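Local coordinates for protein dihydroorotase (Saccharomyces cerevisiae S288C, PDB 6L0A) that catalyses the reversible, zinc-dependent interconversion of N-carbamoyl-L-aspartate and (S)-dihydroorotate in de novo pyrimidine biosynthesis, at residues 175-180 / 309-314; 201-206 / 249-254. All coordinates share one frame; numbering follows the deposited sequence.

Contact 1. Residues 175-180 / 309-314; sequences KIILEH and ISFYEV. With ZN (zinc ion), chain L.
Lys175 NZ makes two direct bonds to the C-terminal end of helix 300-312. One is the salt bridge from Lys175 NZ to Glu313 OE2 at 2.8 Å, with NZ on the anti side of that oxygen and 28° out of the carboxylate plane. The other runs to the backbone, Lys175 NZ to Phe311 O at 2.9 Å; the donor lies in the carbonyl plane, at a C=O...N angle of 159°. A water accepts a third bond from NZ and passes a weak one on to Tyr312 O. The lysine chain bends about its CG-CD bond (chi3 -84°), which turns the ammonium toward these oxygens after the methylenes have passed the Phe311 ring. Because a helix C-terminus concentrates outward-facing carbonyls, the ammonium would be expected to add favourable electrostatics there. Glu313, with positive phi, is the C-prime residue of the Schellman motif that ends the helix, Val314 N bonding Ile309 O at 3.0 Å.

Deeper in, a water in the plane of the Tyr312 ring, at its edge, accepts from Tyr312 OH and donates to Glu179 OE2. Asn135 also bonds both of these oxygens, while Glu179 OE1 takes His14 and Thr208.

The packing is apolar. Lys175 CD sits over one face of Phe311, 4.2 Å from its centroid, a CH-pi contact. Ile177 follows, its CG1 3.4 Å from Phe311 CE2 and its CD1 3.6 Å from Tyr312 CE1, wedged at both rings. Phe311 and Tyr312 thus pack on the inward-facing side of strand 175-178, near its start, while helix 156-170 takes the outer face.

His180 NE2 binds a zinc ion at 2.1 Å, a site completed in part by His137. A metal ligand just past the C-terminal end of a barrel strand is typical of the metallo-dependent hydrolase TIM barrel.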
loop_
_atom_site.group_PDB
_atom_site.type_symbol
_atom_site.label_atom_id
_atom_site.label_comp_id
_atom_site.label_asym_id
_atom_site.label_seq_id
_atom_site.Cartn_x
_atom_site.Cartn_y
_atom_site.Cartn_z
ATOM N N LYS C 175 6.509 4.195 -32.861
ATOM C CA LYS C 175 5.427 3.605 -32.084
ATOM C C LYS C 175 5.852 3.521 -30.622
ATOM O O LYS C 175 6.912 2.971 -30.302
ATOM C CB LYS C 175 5.076 2.217 -32.630
ATOM C CG LYS C 175 4.301 2.257 -33.945
ATOM C CD LYS C 175 3.774 0.882 -34.348
ATOM C CE LYS C 175 4.823 0.046 -35.082
ATOM N NZ LYS C 175 4.272 -1.260 -35.577
ATOM N N ILE C 176 5.047 4.102 -29.736
ATOM C CA ILE C 176 5.352 4.150 -28.309
ATOM C C ILE C 176 4.140 3.644 -27.545
ATOM O O ILE C 176 3.002 4.025 -27.842
ATOM C CB ILE C 176 5.719 5.574 -27.846
ATOM C CG1 ILE C 176 6.952 6.102 -28.568
ATOM C CG2 ILE C 176 5.959 5.614 -26.334
ATOM C CD1 ILE C 176 7.219 7.575 -28.269
ATOM N N ILE C 177 4.376 2.799 -26.550
ATOM C CA ILE C 177 3.300 2.321 -25.697
ATOM C C ILE C 177 3.576 2.742 -24.266
ATOM O O ILE C 177 4.646 2.452 -23.719
ATOM C CB ILE C 177 3.124 0.795 -25.771
ATOM C CG1 ILE C 177 2.826 0.352 -27.204
ATOM C CG2 ILE C 177 1.982 0.367 -24.835
ATOM C CD1 ILE C 177 2.687 -1.148 -27.353
ATOM N N LEU C 178 2.605 3.407 -23.660
ATOM C CA LEU C 178 2.607 3.598 -22.214
ATOM C C LEU C 178 2.026 2.325 -21.610
ATOM O O LEU C 178 0.812 2.124 -21.607
ATOM C CB LEU C 178 1.802 4.837 -21.838
ATOM C CG LEU C 178 1.849 5.263 -20.363
ATOM C CD1 LEU C 178 3.271 5.522 -19.869
ATOM C CD2 LEU C 178 0.969 6.483 -20.132
ATOM N N GLU C 179 2.903 1.443 -21.133
ATOM C CA GLU C 179 2.476 0.140 -20.651
ATOM C C GLU C 179 1.684 0.273 -19.352
ATOM O O GLU C 179 1.870 1.213 -18.579
ATOM C CB GLU C 179 3.690 -0.768 -20.428
ATOM C CG GLU C 179 4.493 -1.075 -21.701
ATOM C CD GLU C 179 3.740 -1.982 -22.658
ATOM O OE1 GLU C 179 2.815 -2.678 -22.195
ATOM O OE2 GLU C 179 4.068 -2.015 -23.872
ATOM N N HIS C 180 0.804 -0.702 -19.119
ATOM C CA HIS C 180 -0.017 -0.821 -17.911
ATOM C C HIS C 180 -0.369 0.504 -17.244
ATOM O O HIS C 180 0.092 0.784 -16.126
ATOM C CB HIS C 180 0.661 -1.765 -16.895
ATOM C CG HIS C 180 2.143 -1.572 -16.735
ATOM N ND1 HIS C 180 2.722 -0.345 -16.490
ATOM C CD2 HIS C 180 3.157 -2.470 -16.747
ATOM C CE1 HIS C 180 4.032 -0.493 -16.383
ATOM N NE2 HIS C 180 4.323 -1.773 -16.534
ATOM N N ILE C 309 -2.964 -6.669 -32.445
ATOM C CA ILE C 309 -2.494 -7.183 -33.730
ATOM C C ILE C 309 -2.232 -6.037 -34.703
ATOM O O ILE C 309 -1.219 -6.026 -35.415
ATOM C CB ILE C 309 -3.511 -8.193 -34.293
ATOM C CG1 ILE C 309 -3.304 -9.556 -33.628
ATOM C CG2 ILE C 309 -3.403 -8.287 -35.820
ATOM C CD1 ILE C 309 -4.400 -10.562 -33.919
ATOM N N SER C 310 -3.126 -5.047 -34.735
ATOM C CA SER C 310 -2.965 -3.921 -35.653
ATOM C C SER C 310 -1.756 -3.056 -35.288
ATOM O O SER C 310 -0.974 -2.665 -36.164
ATOM C CB SER C 310 -4.251 -3.084 -35.677
ATOM O OG SER C 310 -4.063 -1.855 -36.363
ATOM N N PHE C 311 -1.590 -2.743 -33.997
ATOM C CA PHE C 311 -0.505 -1.855 -33.575
ATOM C C PHE C 311 0.858 -2.499 -33.787
ATOM O O PHE C 311 1.806 -1.832 -34.221
ATOM C CB PHE C 311 -0.690 -1.473 -32.097
ATOM C CG PHE C 311 0.234 -0.387 -31.623
ATOM C CD1 PHE C 311 -0.099 0.941 -31.792
ATOM C CD2 PHE C 311 1.435 -0.694 -31.012
ATOM C CE1 PHE C 311 0.753 1.958 -31.363
ATOM C CE2 PHE C 311 2.283 0.307 -30.585
ATOM C CZ PHE C 311 1.933 1.641 -30.754
ATOM N N TYR C 312 0.990 -3.781 -33.460
ATOM C CA TYR C 312 2.254 -4.471 -33.648
ATOM C C TYR C 312 2.401 -4.995 -35.070
ATOM O O TYR C 312 3.441 -5.579 -35.397
ATOM C CB TYR C 312 2.388 -5.625 -32.651
ATOM C CG TYR C 312 2.909 -5.199 -31.288
ATOM C CD1 TYR C 312 2.042 -4.752 -30.291
ATOM C CD2 TYR C 312 4.270 -5.236 -31.005
ATOM C CE1 TYR C 312 2.535 -4.355 -29.038
ATOM C CE2 TYR C 312 4.764 -4.856 -29.770
ATOM C CZ TYR C 312 3.896 -4.412 -28.793
ATOM O OH TYR C 312 4.409 -4.027 -27.572
ATOM N N GLU C 313 1.373 -4.797 -35.895
ATOM C CA GLU C 313 1.352 -5.218 -37.298
ATOM C C GLU C 313 1.741 -6.687 -37.434
ATOM O O GLU C 313 2.656 -7.057 -38.174
ATOM C CB GLU C 313 2.236 -4.308 -38.156
ATOM C CG GLU C 313 1.775 -2.855 -38.062
ATOM C CD GLU C 313 2.679 -1.865 -38.804
ATOM O OE1 GLU C 313 2.793 -1.984 -40.039
ATOM O OE2 GLU C 313 3.265 -0.996 -38.139
ATOM N N VAL C 314 1.029 -7.529 -36.687
ATOM C CA VAL C 314 1.236 -8.972 -36.700
ATOM C C VAL C 314 0.621 -9.531 -37.975
ATOM O O VAL C 314 -0.539 -9.247 -38.289
ATOM C CB VAL C 314 0.606 -9.621 -35.459
ATOM C CG1 VAL C 314 0.916 -11.115 -35.411
ATOM C CG2 VAL C 314 1.098 -8.931 -34.182
HETATM ZN ZN ZN L . 5.914 -2.681 -15.431
HETATM O O HOH W 1 6.121 -3.619 -35.402
HETATM O O HOH W 2 2.843 -3.827 -25.500
#

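Contact 2. Residues 201-206 / 249-254; sequences TDVKVA and GKPYFF
Val203 meets Pro251 and Tyr252 through its two methyls, and these apolar contacts make up much of the interface. Its CG2 lies 3.9 Å from Pro251 CG and approaches the Tyr252 ring at the edge, near the ring plane, while its CG1 rests 3.9 Å from Tyr252 CB. The division follows from chi1 of 171°, which sets CG1 opposite the backbone N and CG2 beside it. Replacing this valine with an alanine would probably open a gap beside the proline ring and the Tyr252 methylene, leaving both less firmly packed. Further along, Ala206 CB touches Phe254 CE1 at 3.6 Å; Phe307 and Phe311 of helix 300-312 pack against the same group of residues.

The backbone contributes a CH...O contact, Ala206 CA to Tyr252 O at 3.5 Å, whose 122° angle at the hydrogen marks it as bent. The conventional strand pairing lies one residue on, where Tyr252 and Phe254 both bond the backbone of Ala207.

Turn geometry shapes the second segment: Lys250 to Phe253 form a type I beta turn, closed by a weak bond from Phe253 N to Lys250 O at 3.4 Å. Within it, Lys250 CB lies over one face of the Tyr252 ring. Two neighbouring parallel strands, 205-209 and 253-255, thus begin side by side at the N-terminal end of the TIM-barrel sheet, with Val203, Pro251 and Tyr252 packed between the lead-in loops and Ala206 on Phe254 between the first strand residues.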
loop_
_atom_site.group_PDB
_atom_site.type_symbol
_atom_site.label_atom_id
_atom_site.label_comp_id
_atom_site.label_asym_id
_atom_site.label_seq_id
_atom_site.Cartn_x
_atom_site.Cartn_y
_atom_site.Cartn_z
ATOM N N THR C 201 -4.913 2.224 -37.689
ATOM C CA THR C 201 -3.563 2.372 -38.230
ATOM C C THR C 201 -3.009 3.783 -38.054
ATOM O O THR C 201 -1.807 3.981 -38.248
ATOM C CB THR C 201 -3.519 1.975 -39.715
ATOM O OG1 THR C 201 -4.443 2.770 -40.467
ATOM C CG2 THR C 201 -3.866 0.499 -39.888
ATOM N N ASP C 202 -3.842 4.756 -37.677
ATOM C CA ASP C 202 -3.344 6.087 -37.344
ATOM C C ASP C 202 -2.633 6.131 -35.994
ATOM O O ASP C 202 -1.910 7.095 -35.721
ATOM C CB ASP C 202 -4.495 7.097 -37.322
ATOM C CG ASP C 202 -5.175 7.240 -38.668
ATOM O OD1 ASP C 202 -4.480 7.124 -39.702
ATOM O OD2 ASP C 202 -6.404 7.482 -38.685
ATOM N N VAL C 203 -2.812 5.117 -35.151
ATOM C CA VAL C 203 -2.340 5.196 -33.770
ATOM C C VAL C 203 -0.826 5.046 -33.741
ATOM O O VAL C 203 -0.275 4.056 -34.234
ATOM C CB VAL C 203 -3.011 4.127 -32.899
ATOM C CG1 VAL C 203 -2.346 4.084 -31.510
ATOM C CG2 VAL C 203 -4.512 4.388 -32.781
ATOM N N LYS C 204 -0.147 6.026 -33.149
ATOM C CA LYS C 204 1.284 5.939 -32.892
ATOM C C LYS C 204 1.617 5.736 -31.424
ATOM O O LYS C 204 2.643 5.124 -31.102
ATOM C CB LYS C 204 1.993 7.211 -33.374
ATOM C CG LYS C 204 2.103 7.346 -34.885
ATOM C CD LYS C 204 3.158 6.413 -35.454
ATOM C CE LYS C 204 3.334 6.642 -36.949
ATOM N NZ LYS C 204 3.810 5.406 -37.630
ATOM N N VAL C 205 0.801 6.274 -30.532
ATOM C CA VAL C 205 1.018 6.163 -29.096
ATOM C C VAL C 205 -0.175 5.425 -28.527
ATOM O O VAL C 205 -1.313 5.900 -28.630
ATOM C CB VAL C 205 1.192 7.538 -28.439
ATOM C CG1 VAL C 205 1.305 7.387 -26.923
ATOM C CG2 VAL C 205 2.437 8.221 -29.010
ATOM N N ALA C 206 0.072 4.244 -27.971
ATOM C CA ALA C 206 -0.975 3.439 -27.373
ATOM C C ALA C 206 -0.659 3.227 -25.899
ATOM O O ALA C 206 0.388 3.639 -25.401
ATOM C CB ALA C 206 -1.124 2.099 -28.095
ATOM N N GLY C 249 -13.758 0.712 -26.921
ATOM C CA GLY C 249 -13.648 0.449 -28.343
ATOM C C GLY C 249 -12.658 1.326 -29.070
ATOM O O GLY C 249 -12.650 1.338 -30.306
ATOM N N LYS C 250 -11.821 2.083 -28.339
ATOM C CA LYS C 250 -10.822 2.934 -28.962
ATOM C C LYS C 250 -9.583 2.108 -29.306
ATOM O O LYS C 250 -9.144 1.287 -28.499
ATOM C CB LYS C 250 -10.433 4.077 -28.026
ATOM C CG LYS C 250 -11.358 5.289 -28.067
ATOM C CD LYS C 250 -11.600 5.773 -29.491
ATOM C CE LYS C 250 -13.049 5.579 -29.904
ATOM N NZ LYS C 250 -13.240 5.714 -31.384
ATOM N N PRO C 251 -8.988 2.319 -30.482
ATOM C CA PRO C 251 -7.870 1.472 -30.919
ATOM C C PRO C 251 -6.548 1.760 -30.225
ATOM O O PRO C 251 -5.571 1.053 -30.492
ATOM C CB PRO C 251 -7.774 1.794 -32.417
ATOM C CG PRO C 251 -8.191 3.231 -32.486
ATOM C CD PRO C 251 -9.279 3.395 -31.448
ATOM N N TYR C 252 -6.473 2.761 -29.345
ATOM C CA TYR C 252 -5.224 3.069 -28.665
ATOM C C TYR C 252 -5.182 2.527 -27.237
ATOM O O TYR C 252 -4.280 2.898 -26.471
ATOM C CB TYR C 252 -4.958 4.579 -28.672
ATOM C CG TYR C 252 -6.180 5.465 -28.508
ATOM C CD1 TYR C 252 -6.868 5.950 -29.617
ATOM C CD2 TYR C 252 -6.627 5.839 -27.246
ATOM C CE1 TYR C 252 -7.973 6.774 -29.473
ATOM C CE2 TYR C 252 -7.734 6.664 -27.089
ATOM C CZ TYR C 252 -8.399 7.129 -28.205
ATOM O OH TYR C 252 -9.499 7.948 -28.051
ATOM N N PHE C 253 -6.127 1.657 -26.869
ATOM C CA PHE C 253 -6.073 0.886 -25.628
ATOM C C PHE C 253 -6.217 -0.586 -25.985
ATOM O O PHE C 253 -7.135 -0.954 -26.724
ATOM C CB PHE C 253 -7.185 1.295 -24.641
ATOM C CG PHE C 253 -7.144 2.742 -24.223
ATOM C CD1 PHE C 253 -6.081 3.237 -23.490
ATOM C CD2 PHE C 253 -8.188 3.602 -24.544
ATOM C CE1 PHE C 253 -6.042 4.568 -23.107
ATOM C CE2 PHE C 253 -8.157 4.931 -24.152
ATOM C CZ PHE C 253 -7.085 5.413 -23.435
ATOM N N PHE C 254 -5.311 -1.428 -25.489
ATOM C CA PHE C 254 -5.482 -2.861 -25.681
ATOM C C PHE C 254 -4.805 -3.609 -24.542
ATOM O O PHE C 254 -4.164 -3.014 -23.675
ATOM C CB PHE C 254 -4.978 -3.328 -27.067
ATOM C CG PHE C 254 -3.591 -2.863 -27.437
ATOM C CD1 PHE C 254 -3.410 -1.736 -28.222
ATOM C CD2 PHE C 254 -2.471 -3.594 -27.053
ATOM C CE1 PHE C 254 -2.134 -1.325 -28.600
ATOM C CE2 PHE C 254 -1.196 -3.187 -27.427
ATOM C CZ PHE C 254 -1.030 -2.050 -28.201
#

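Contact 1 and contact 2 have centres about 8 Å apart and share one parallel sheet, in the order 133-136, 175-178, 205-209, 253-255. Along the chain, contact 2 is nested within the loop that contact 1 closes. The join is direct: Ile176 O lies 2.9 Å from Ala206 N and Leu178 N 2.8 Å from Ala206 O, both probable hydrogen bonds between adjacent strands. Helix 300-312 unites them further, since Phe311 belongs to contact 1 yet also packs on Val203 and Ala206. The helix thereby lies against the starts of two adjacent strands, at the end of the barrel away from the metals, while contact 1 runs on to the zinc site through His180.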